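Long-range contacts in thermophilic dibenzothiophene desulfurization enzyme C (PDB 5XDG), which probably oxidises dibenzothiophene stepwise to its 5-oxide and 5,5-dioxide, using reduced FMN and molecular oxygen: residues T22-T27 / A78-A83; H94-A99 / P249-I254; L136-T141 / G154-C159. All coordinates share one frame; numbering follows the deposited sequence.

In the fold
The three contacts illustrate how an acyl-CoA dehydrogenase fold closes round a flavin. Contact 1 pairs helices 16-38 and 70-83; contact 2 pairs helix 85-104 with the long helix 247-276. Their centres lie about 19 Å apart. Contact 3, in the β domain, is nested within the chain loop that contact 2 closes, its nearest atoms about 8 Å from that contact. Dibenzothiophene 5-oxide bridges these two, meeting S96 and N97 and also W138, while F158 reaches FMN. Contact 1 is about 17 Å from contact 3 and about 7 Å from contact 2 at the nearest atoms, without touching; its I80 side chain is about 11 Å from that of Y93, an FMN-binding residue.

Contact 1. Residues T22-T27 / A78-A83; sequences TELAKT and AEIASA
E79 and A25 face each other where helices 16-38 and 70-83 run side by side; the axes of segments 22-27 and 78-83 come within 8.3 Å and lie 9° from parallel. The E79 side chain can be followed outward atom by atom. Its CB leads toward the other helix, and CG, turned opposite the backbone N (chi1 -179°), crosses T22 at 3.8 Å from OG1. That hydroxyl is already spent on L18 O, so its meeting with the E79 CG and CD methylene and carboxyl carbons is van der Waals contact. A bend at chi2 (62°) then turns the carboxylate along the T22 side of the interface. There OE1 lies 3.9 Å from A25 CB and takes a 2.9 Å bond from a water whose second bond, of 2.8 Å, goes to T22 O. The same OE1 has a long, weak ion pair with R29, two residues after T27 on helix 16-38.

Beside the carboxylate, small methyl groups pack against each other and against carbonyl oxygens. A25 points at the partner helix and sets its CB against E79 O and, at 3.7 Å, against A83 CB; A83 CB in turn presses on A25 O. L24 and I80 meet more loosely, CD1 to CD1, on the side where I80 also lies on F91 of the flavin-side helix 85-104. S82 OG, one turn on in the same helix, donates to E79 O over 2.7 Å. An alanine in place of E79 would probably deprive the bridging water of its acceptor on helix 70-83 and R29 of a distant negative charge. Methyl groups thus allow the close approach, while the glutamate joins these helices of the N-terminal domain at their edge through water and a weak charge pairing.

Contact 2. Residues H94-A99 / P249-I254; sequences HFSNFA and PITQLI. With 83U (dibenzothiophene 5-oxide), chain H.
S96 and T251, with CA atoms 5.4 Å apart, bring together two nearly antiparallel helix segments whose axes run at 175° and approach to 9.6 Å. The pair is joined hydroxyl to hydroxyl: S96 OG, placed opposite its backbone N (chi1 177°), donates to T251 OG1 over 2.8 Å. T251 in turn bonds to W247 O one turn back in its own helix, so the two hydroxyls form a short relay that ends on a carbonyl. The indole NH of W247 reaches across to S96 O, adding a second polar tie beside the first.

Apolar contacts flank the hydroxyl pair. At the F95 end I254 drives its CD1 to 3.5 Å from S96 N and touches F95 CB with the same methyl; at the other, A99 CB rests on I250 CG2 at 4.2 Å. All six touching residues are buried.

One side of the junction belongs to the ligand. S96 OG lies 3.5 Å from C11 of dibenzothiophene 5-oxide, and N97 OD1 comes to 3.1 Å from C9, both on the same benzo ring. Y93, seen to bind FMN, is a neighbour on the same helix. A helix of the N-terminal domain laid antiparallel against the long helix 247-276 of the C-terminal helical part, with the bound sulfoxide and the flavin nearby, is the arrangement of the acyl-CoA dehydrogenase fold, used here to line the wall of a monooxygenase pocket.

Contact 3. Residues L136-T141 / G154-C159; sequences LDWRVT and GTKAFC. With FMN (flavin mononucleotide), chain E.
K156 bends at chi2 (-72°) and then runs nearly straight to its tip, while W138 carries its indole on the side away from its carbonyl carbon, and the two torsion choices set the ammonium over the aromatic face. The result is a cation-pi pair within the β domain of the acyl-CoA dehydrogenase fold: NZ stands 4.0 Å from the centroid of the six-membered ring, 10° off its normal. The same NZ has its strongest partners elsewhere, a salt bridge to E130 OE1 and a hydrogen bond to S128 O, and these together would probably favour the charged form. E130 also accepts the backbone N-H of R139 at OE2 and that of V140 at OE1. W138 touches dibenzothiophene 5-oxide, so the indole that carries the ammonium on one face meets the bound sulfoxide as well.

The methylenes of K156 are supported from the side by V140, whose CB and CG2 both lie 3.8 Å from CE. V140 CG2 is wedged further, at 3.5 Å from T155 O and 3.7 Å from G154 C. G154 fits because it has no side chain: a CB there would strike V140 CG2 and its backbone phi of 141° suits glycine. At this corner the chain turns from strand 150-153 into 155-156.

Two residues after K156 the segment reaches the cofactor. F158 packs on A369 of the second subunit and lays its ring along the flavin, with C1' of FMN over one face and CD1 3.3 Å from FMN C9, while its carbonyl oxygen O comes to 2.9 Å from FMN C4.

Contact 1. Residues T22-T27 / A78-A83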
loop_
_atom_site.group_PDB
_atom_site.type_symbol
_atom_site.label_atom_id
_atom_site.label_comp_id
_atom_site.label_asym_id
_atom_site.label_seq_id
_atom_site.Cartn_x
_atom_site.Cartn_y
_atom_site.Cartn_z
ATOM N N THR A 22 -8.136 -26.980 19.863
ATOM C CA THR A 22 -7.217 -26.078 20.546
ATOM C C THR A 22 -6.125 -26.851 21.275
ATOM O O THR A 22 -4.963 -26.432 21.288
ATOM C CB THR A 22 -7.993 -25.186 21.514
ATOM O OG1 THR A 22 -8.813 -24.281 20.770
ATOM C CG2 THR A 22 -7.043 -24.399 22.398
ATOM N N GLU A 23 -6.472 -27.994 21.870
ATOM C CA GLU A 23 -5.459 -28.782 22.566
ATOM C C GLU A 23 -4.504 -29.454 21.589
ATOM O O GLU A 23 -3.302 -29.544 21.862
ATOM C CB GLU A 23 -6.124 -29.807 23.484
ATOM C CG GLU A 23 -6.689 -29.190 24.753
ATOM C CD GLU A 23 -5.660 -28.365 25.517
ATOM O OE1 GLU A 23 -4.572 -28.900 25.825
ATOM O OE2 GLU A 23 -5.936 -27.176 25.793
ATOM N N LEU A 24 -5.010 -29.925 20.444
ATOM C CA LEU A 24 -4.133 -30.446 19.402
ATOM C C LEU A 24 -3.142 -29.385 18.949
ATOM O O LEU A 24 -1.946 -29.653 18.810
ATOM C CB LEU A 24 -4.951 -30.924 18.199
ATOM C CG LEU A 24 -5.667 -32.270 18.193
ATOM C CD1 LEU A 24 -6.582 -32.360 16.966
ATOM C CD2 LEU A 24 -4.658 -33.419 18.202
ATOM N N ALA A 25 -3.642 -28.177 18.666
ATOM C CA ALA A 25 -2.772 -27.107 18.190
ATOM C C ALA A 25 -1.663 -26.823 19.197
ATOM O O ALA A 25 -0.486 -26.721 18.836
ATOM C CB ALA A 25 -3.602 -25.852 17.927
ATOM N N LYS A 26 -2.027 -26.705 20.475
ATOM C CA LYS A 26 -1.016 -26.493 21.510
ATOM C C LYS A 26 0.080 -27.551 21.446
ATOM O O LYS A 26 1.271 -27.228 21.531
ATOM C CB LYS A 26 -1.673 -26.480 22.888
ATOM C CG LYS A 26 -2.508 -25.246 23.172
ATOM C CD LYS A 26 -3.028 -25.283 24.600
ATOM C CE LYS A 26 -3.762 -24.009 24.967
ATOM N NZ LYS A 26 -3.678 -23.769 26.434
ATOM N N THR A 27 -0.299 -28.822 21.283
ATOM C CA THR A 27 0.711 -29.875 21.199
ATOM C C THR A 27 1.588 -29.703 19.969
ATOM O O THR A 27 2.807 -29.900 20.033
ATOM C CB THR A 27 0.057 -31.257 21.172
ATOM O OG1 THR A 27 -0.671 -31.473 22.385
ATOM C CG2 THR A 27 1.128 -32.325 21.032
ATOM N N ALA A 78 -8.573 -23.186 11.106
ATOM C CA ALA A 78 -7.773 -22.005 11.407
ATOM C C ALA A 78 -6.979 -22.192 12.693
ATOM O O ALA A 78 -5.821 -21.775 12.788
ATOM C CB ALA A 78 -8.670 -20.774 11.512
ATOM N N GLU A 79 -7.582 -22.820 13.699
ATOM C CA GLU A 79 -6.864 -23.024 14.954
ATOM C C GLU A 79 -5.643 -23.918 14.749
ATOM O O GLU A 79 -4.533 -23.587 15.192
ATOM C CB GLU A 79 -7.805 -23.610 16.005
ATOM C CG GLU A 79 -7.139 -23.831 17.380
ATOM C CD GLU A 79 -6.636 -22.537 18.005
ATOM O OE1 GLU A 79 -5.510 -22.541 18.539
ATOM O OE2 GLU A 79 -7.364 -21.517 17.962
ATOM N N ILE A 80 -5.816 -25.050 14.064
ATOM C CA ILE A 80 -4.676 -25.938 13.827
ATOM C C ILE A 80 -3.635 -25.258 12.945
ATOM O O ILE A 80 -2.431 -25.343 13.210
ATOM C CB ILE A 80 -5.140 -27.275 13.223
ATOM C CG1 ILE A 80 -5.952 -28.066 14.254
ATOM C CG2 ILE A 80 -3.931 -28.086 12.737
ATOM C CD1 ILE A 80 -6.520 -29.397 13.716
ATOM N N ALA A 81 -4.078 -24.570 11.889
ATOM C CA ALA A 81 -3.145 -23.890 10.995
ATOM C C ALA A 81 -2.301 -22.856 11.736
ATOM O O ALA A 81 -1.130 -22.632 11.387
ATOM C CB ALA A 81 -3.912 -23.222 9.851
ATOM N N SER A 82 -2.880 -22.189 12.737
ATOM C CA SER A 82 -2.123 -21.183 13.483
ATOM C C SER A 82 -0.939 -21.795 14.230
ATOM O O SER A 82 0.044 -21.091 14.500
ATOM C CB SER A 82 -3.041 -20.433 14.464
ATOM O OG SER A 82 -3.318 -21.199 15.641
ATOM N N ALA A 83 -1.001 -23.088 14.550
ATOM C CA ALA A 83 0.091 -23.794 15.217
ATOM C C ALA A 83 1.050 -24.448 14.231
ATOM O O ALA A 83 2.271 -24.407 14.426
ATOM C CB ALA A 83 -0.476 -24.856 16.169
HETATM O O HOH W 1 -4.019 -23.887 20.601
#

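Contact 2. Residues H94-A99 / P249-I254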
loop_
_atom_site.group_PDB
_atom_site.type_symbol
_atom_site.label_atom_id
_atom_site.label_comp_id
_atom_site.label_asym_id
_atom_site.label_seq_id
_atom_site.Cartn_x
_atom_site.Cartn_y
_atom_site.Cartn_z
ATOM N N HIS A 94 -8.437 -32.655 3.943
ATOM C CA HIS A 94 -9.278 -33.797 4.276
ATOM C C HIS A 94 -10.758 -33.436 4.136
ATOM O O HIS A 94 -11.552 -34.222 3.607
ATOM C CB HIS A 94 -8.940 -34.282 5.691
ATOM C CG HIS A 94 -9.967 -35.194 6.290
ATOM N ND1 HIS A 94 -9.953 -36.562 6.105
ATOM C CD2 HIS A 94 -11.046 -34.928 7.067
ATOM C CE1 HIS A 94 -10.972 -37.099 6.757
ATOM N NE2 HIS A 94 -11.655 -36.128 7.341
ATOM N N PHE A 95 -11.138 -32.232 4.572
ATOM C CA PHE A 95 -12.543 -31.842 4.495
ATOM C C PHE A 95 -12.951 -31.389 3.098
ATOM O O PHE A 95 -14.129 -31.511 2.741
ATOM C CB PHE A 95 -12.848 -30.774 5.541
ATOM C CG PHE A 95 -12.893 -31.329 6.937
ATOM C CD1 PHE A 95 -14.002 -32.045 7.369
ATOM C CD2 PHE A 95 -11.820 -31.192 7.791
ATOM C CE1 PHE A 95 -14.048 -32.598 8.643
ATOM C CE2 PHE A 95 -11.857 -31.747 9.069
ATOM C CZ PHE A 95 -12.975 -32.444 9.493
ATOM N N SER A 96 -12.023 -30.863 2.299
ATOM C CA SER A 96 -12.324 -30.672 0.881
ATOM C C SER A 96 -12.607 -32.015 0.212
ATOM O O SER A 96 -13.591 -32.166 -0.532
ATOM C CB SER A 96 -11.169 -29.947 0.183
ATOM O OG SER A 96 -11.421 -29.826 -1.220
ATOM N N ASN A 97 -11.748 -33.003 0.475
ATOM C CA ASN A 97 -11.956 -34.346 -0.056
ATOM C C ASN A 97 -13.274 -34.932 0.445
ATOM O O ASN A 97 -14.027 -35.528 -0.337
ATOM C CB ASN A 97 -10.787 -35.258 0.338
ATOM C CG ASN A 97 -9.438 -34.808 -0.244
ATOM O OD1 ASN A 97 -9.371 -34.210 -1.315
ATOM N ND2 ASN A 97 -8.354 -35.106 0.479
ATOM N N PHE A 98 -13.563 -34.778 1.745
ATOM C CA PHE A 98 -14.813 -35.299 2.292
ATOM C C PHE A 98 -16.016 -34.586 1.693
ATOM O O PHE A 98 -17.041 -35.215 1.413
ATOM C CB PHE A 98 -14.854 -35.168 3.812
ATOM C CG PHE A 98 -16.122 -35.712 4.425
ATOM C CD1 PHE A 98 -16.234 -37.065 4.704
ATOM C CD2 PHE A 98 -17.209 -34.877 4.703
ATOM C CE1 PHE A 98 -17.410 -37.583 5.256
ATOM C CE2 PHE A 98 -18.378 -35.391 5.247
ATOM C CZ PHE A 98 -18.475 -36.743 5.530
ATOM N N ALA A 99 -15.920 -33.269 1.507
ATOM C CA ALA A 99 -17.029 -32.551 0.878
ATOM C C ALA A 99 -17.337 -33.110 -0.507
ATOM O O ALA A 99 -18.507 -33.334 -0.850
ATOM C CB ALA A 99 -16.721 -31.055 0.801
ATOM N N PRO A 249 -16.635 -23.142 -3.571
ATOM C CA PRO A 249 -16.630 -22.132 -2.496
ATOM C C PRO A 249 -16.257 -22.714 -1.146
ATOM O O PRO A 249 -15.554 -22.056 -0.373
ATOM C CB PRO A 249 -18.062 -21.566 -2.517
ATOM C CG PRO A 249 -18.858 -22.511 -3.376
ATOM C CD PRO A 249 -17.905 -23.143 -4.325
ATOM N N ILE A 250 -16.696 -23.941 -0.849
ATOM C CA ILE A 250 -16.290 -24.607 0.389
ATOM C C ILE A 250 -14.772 -24.708 0.468
ATOM O O ILE A 250 -14.159 -24.355 1.487
ATOM C CB ILE A 250 -16.949 -25.994 0.481
ATOM C CG1 ILE A 250 -18.421 -25.831 0.889
ATOM C CG2 ILE A 250 -16.159 -26.907 1.429
ATOM C CD1 ILE A 250 -19.198 -27.152 0.846
ATOM N N THR A 251 -14.153 -25.216 -0.603
ATOM C CA THR A 251 -12.719 -25.494 -0.613
ATOM C C THR A 251 -11.907 -24.203 -0.594
ATOM O O THR A 251 -10.891 -24.109 0.107
ATOM C CB THR A 251 -12.384 -26.356 -1.838
ATOM O OG1 THR A 251 -13.036 -27.630 -1.712
ATOM C CG2 THR A 251 -10.873 -26.594 -1.971
ATOM N N GLN A 252 -12.334 -23.194 -1.355
ATOM C CA GLN A 252 -11.621 -21.922 -1.315
ATOM C C GLN A 252 -11.763 -21.244 0.046
ATOM O O GLN A 252 -10.843 -20.537 0.481
ATOM C CB GLN A 252 -12.103 -21.010 -2.453
ATOM C CG GLN A 252 -11.697 -21.501 -3.839
ATOM C CD GLN A 252 -10.232 -21.259 -4.152
ATOM O OE1 GLN A 252 -9.648 -20.279 -3.700
ATOM N NE2 GLN A 252 -9.634 -22.152 -4.939
ATOM N N LEU A 253 -12.878 -21.462 0.752
ATOM C CA LEU A 253 -12.974 -20.932 2.109
ATOM C C LEU A 253 -12.095 -21.722 3.073
ATOM O O LEU A 253 -11.671 -21.184 4.103
ATOM C CB LEU A 253 -14.433 -20.916 2.595
ATOM C CG LEU A 253 -14.717 -20.086 3.860
ATOM C CD1 LEU A 253 -14.301 -18.605 3.674
ATOM C CD2 LEU A 253 -16.199 -20.150 4.245
ATOM N N ILE A 254 -11.823 -22.996 2.768
ATOM C CA ILE A 254 -10.843 -23.749 3.553
ATOM C C ILE A 254 -9.474 -23.080 3.447
ATOM O O ILE A 254 -8.802 -22.841 4.459
ATOM C CB ILE A 254 -10.789 -25.224 3.098
ATOM C CG1 ILE A 254 -12.043 -25.991 3.556
ATOM C CG2 ILE A 254 -9.551 -25.899 3.655
ATOM C CD1 ILE A 254 -12.134 -27.426 2.994
HETATM C C4 83U H . -7.964 -29.126 -6.757
HETATM C C7 83U H . -7.982 -29.936 -3.317
HETATM C C1 83U H . -8.683 -30.817 -5.455
HETATM O O1 83U H . -8.275 -27.491 -5.044
HETATM C C10 83U H . -8.787 -30.080 -9.187
HETATM S S1 83U H . -7.571 -28.735 -5.438
HETATM C C2 83U H . -8.606 -30.351 -6.818
HETATM C C3 83U H . -8.081 -29.837 -4.688
HETATM C C5 83U H . -9.218 -31.938 -4.829
HETATM C C6 83U H . -9.031 -30.832 -8.053
HETATM C C8 83U H . -7.717 -28.368 -7.879
HETATM C C9 83U H . -9.122 -32.048 -3.456
HETATM C C11 83U H . -8.505 -31.052 -2.704
HETATM C C12 83U H . -8.133 -28.855 -9.100
#

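Contact 3. Residues L136-T141 / G154-C159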
loop_
_atom_site.group_PDB
_atom_site.type_symbol
_atom_site.label_atom_id
_atom_site.label_comp_id
_atom_site.label_asym_id
_atom_site.label_seq_id
_atom_site.Cartn_x
_atom_site.Cartn_y
_atom_site.Cartn_z
ATOM N N LEU A 136 -4.905 -26.973 -17.194
ATOM C CA LEU A 136 -5.986 -27.630 -17.921
ATOM C C LEU A 136 -5.507 -28.809 -18.767
ATOM O O LEU A 136 -6.298 -29.363 -19.538
ATOM C CB LEU A 136 -6.716 -26.611 -18.805
ATOM C CG LEU A 136 -8.063 -26.026 -18.358
ATOM C CD1 LEU A 136 -8.104 -25.761 -16.854
ATOM C CD2 LEU A 136 -8.374 -24.745 -19.143
ATOM N N ASP A 137 -4.242 -29.210 -18.635
ATOM C CA ASP A 137 -3.668 -30.310 -19.413
ATOM C C ASP A 137 -3.615 -31.554 -18.527
ATOM O O ASP A 137 -2.607 -31.830 -17.876
ATOM C CB ASP A 137 -2.284 -29.937 -19.939
ATOM N N TRP A 138 -4.711 -32.313 -18.509
ATOM C CA TRP A 138 -4.798 -33.551 -17.738
ATOM C C TRP A 138 -4.534 -34.737 -18.662
ATOM O O TRP A 138 -5.118 -34.827 -19.748
ATOM C CB TRP A 138 -6.162 -33.684 -17.044
ATOM C CG TRP A 138 -6.248 -32.961 -15.691
ATOM C CD1 TRP A 138 -5.332 -32.082 -15.174
ATOM C CD2 TRP A 138 -7.291 -33.071 -14.700
ATOM N NE1 TRP A 138 -5.738 -31.639 -13.934
ATOM C CE2 TRP A 138 -6.933 -32.229 -13.618
ATOM C CE3 TRP A 138 -8.487 -33.794 -14.620
ATOM C CZ2 TRP A 138 -7.731 -32.089 -12.475
ATOM C CZ3 TRP A 138 -9.276 -33.659 -13.479
ATOM C CH2 TRP A 138 -8.893 -32.811 -12.425
ATOM N N ARG A 139 -3.635 -35.636 -18.236
ATOM C CA ARG A 139 -3.242 -36.790 -19.036
ATOM C C ARG A 139 -3.371 -38.122 -18.306
ATOM O O ARG A 139 -3.075 -39.166 -18.904
ATOM C CB ARG A 139 -1.795 -36.628 -19.536
ATOM N N VAL A 140 -3.789 -38.123 -17.040
ATOM C CA VAL A 140 -4.091 -39.366 -16.337
ATOM C C VAL A 140 -5.414 -39.919 -16.859
ATOM O O VAL A 140 -6.466 -39.282 -16.734
ATOM C CB VAL A 140 -4.150 -39.141 -14.821
ATOM C CG1 VAL A 140 -4.690 -40.392 -14.123
ATOM C CG2 VAL A 140 -2.784 -38.763 -14.281
ATOM N N THR A 141 -5.373 -41.119 -17.431
ATOM C CA THR A 141 -6.526 -41.683 -18.117
ATOM C C THR A 141 -7.243 -42.725 -17.266
ATOM O O THR A 141 -6.649 -43.380 -16.404
ATOM C CB THR A 141 -6.116 -42.330 -19.443
ATOM O OG1 THR A 141 -4.994 -43.191 -19.225
ATOM C CG2 THR A 141 -5.757 -41.278 -20.475
ATOM N N GLY A 154 -1.148 -43.044 -15.100
ATOM C CA GLY A 154 -0.532 -41.734 -15.217
ATOM C C GLY A 154 0.003 -41.158 -13.922
ATOM O O GLY A 154 -0.090 -41.802 -12.872
ATOM N N THR A 155 0.567 -39.949 -13.980
ATOM C CA THR A 155 1.190 -39.314 -12.826
ATOM C C THR A 155 0.465 -38.023 -12.464
ATOM O O THR A 155 0.225 -37.171 -13.327
ATOM C CB THR A 155 2.671 -39.021 -13.085
ATOM O OG1 THR A 155 3.378 -40.252 -13.266
ATOM C CG2 THR A 155 3.284 -38.274 -11.900
ATOM N N LYS A 156 0.134 -37.882 -11.183
ATOM C CA LYS A 156 -0.464 -36.677 -10.630
ATOM C C LYS A 156 0.568 -35.904 -9.815
ATOM O O LYS A 156 1.526 -36.477 -9.290
ATOM C CB LYS A 156 -1.660 -37.019 -9.743
ATOM C CG LYS A 156 -2.851 -37.603 -10.480
ATOM C CD LYS A 156 -3.566 -36.534 -11.314
ATOM C CE LYS A 156 -4.947 -37.030 -11.752
ATOM N NZ LYS A 156 -5.745 -35.948 -12.408
ATOM N N ALA A 157 0.355 -34.596 -9.707
ATOM C CA ALA A 157 1.241 -33.702 -8.979
ATOM C C ALA A 157 0.478 -33.047 -7.835
ATOM O O ALA A 157 -0.756 -33.064 -7.796
ATOM C CB ALA A 157 1.831 -32.633 -9.909
ATOM N N PHE A 158 1.228 -32.474 -6.892
ATOM C CA PHE A 158 0.655 -31.773 -5.737
ATOM C C PHE A 158 -0.408 -32.621 -5.026
ATOM O O PHE A 158 -1.539 -32.182 -4.783
ATOM C CB PHE A 158 0.078 -30.417 -6.160
ATOM C CG PHE A 158 1.120 -29.368 -6.463
ATOM C CD1 PHE A 158 1.768 -28.698 -5.433
ATOM C CD2 PHE A 158 1.427 -29.029 -7.772
ATOM C CE1 PHE A 158 2.722 -27.721 -5.705
ATOM C CE2 PHE A 158 2.375 -28.050 -8.052
ATOM C CZ PHE A 158 3.021 -27.396 -7.018
ATOM N N CYS A 159 -0.035 -33.850 -4.661
ATOM C CA CYS A 159 -0.998 -34.788 -4.078
ATOM C C CYS A 159 -1.014 -34.661 -2.552
ATOM O O CYS A 159 -0.539 -35.518 -1.810
ATOM C CB CYS A 159 -0.680 -36.211 -4.518
ATOM S SG CYS A 159 -0.766 -36.395 -6.294
HETATM N N1 FMN E . -3.648 -29.354 -6.346
HETATM C C2 FMN E . -4.515 -30.421 -6.185
HETATM O O2 FMN E . -5.194 -30.800 -7.142
HETATM N N3 FMN E . -4.625 -31.059 -4.961
HETATM C C4 FMN E . -3.860 -30.634 -3.890
HETATM O O4 FMN E . -3.938 -31.211 -2.799
HETATM C C4A FMN E . -2.985 -29.559 -4.050
HETATM N N5 FMN E . -2.226 -29.145 -2.973
HETATM C C5A FMN E . -1.356 -28.078 -3.117
HETATM C C6 FMN E . -0.581 -27.646 -2.031
HETATM C C7 FMN E . 0.297 -26.568 -2.159
HETATM C C7M FMN E . 1.135 -26.110 -0.996
HETATM C C8 FMN E . 0.398 -25.936 -3.392
HETATM C C8M FMN E . 1.306 -24.772 -3.649
HETATM C C9 FMN E . -0.364 -26.366 -4.455
HETATM C C9A FMN E . -1.250 -27.437 -4.350
HETATM N N10 FMN E . -2.030 -27.820 -5.440
HETATM C C10 FMN E . -2.875 -28.915 -5.288
HETATM C "C1'" FMN E . -1.821 -27.162 -6.798
HETATM C "C2'" FMN E . -2.671 -26.099 -7.485
HETATM O "O2'" FMN E . -3.991 -26.574 -7.664
HETATM C "C3'" FMN E . -1.995 -25.803 -8.853
HETATM O "O3'" FMN E . -2.014 -26.987 -9.630
HETATM C "C4'" FMN E . -0.532 -25.304 -8.793
HETATM O "O4'" FMN E . -0.358 -24.585 -7.595
HETATM C "C5'" FMN E . -0.111 -24.437 -10.000
HETATM O "O5'" FMN E . 1.302 -24.329 -10.169
HETATM P P FMN E . 1.996 -23.086 -10.966
HETATM O O1P FMN E . 1.413 -21.786 -10.435
HETATM O O2P FMN E . 3.492 -23.050 -10.737
HETATM O O3P FMN E . 1.774 -23.194 -12.459
#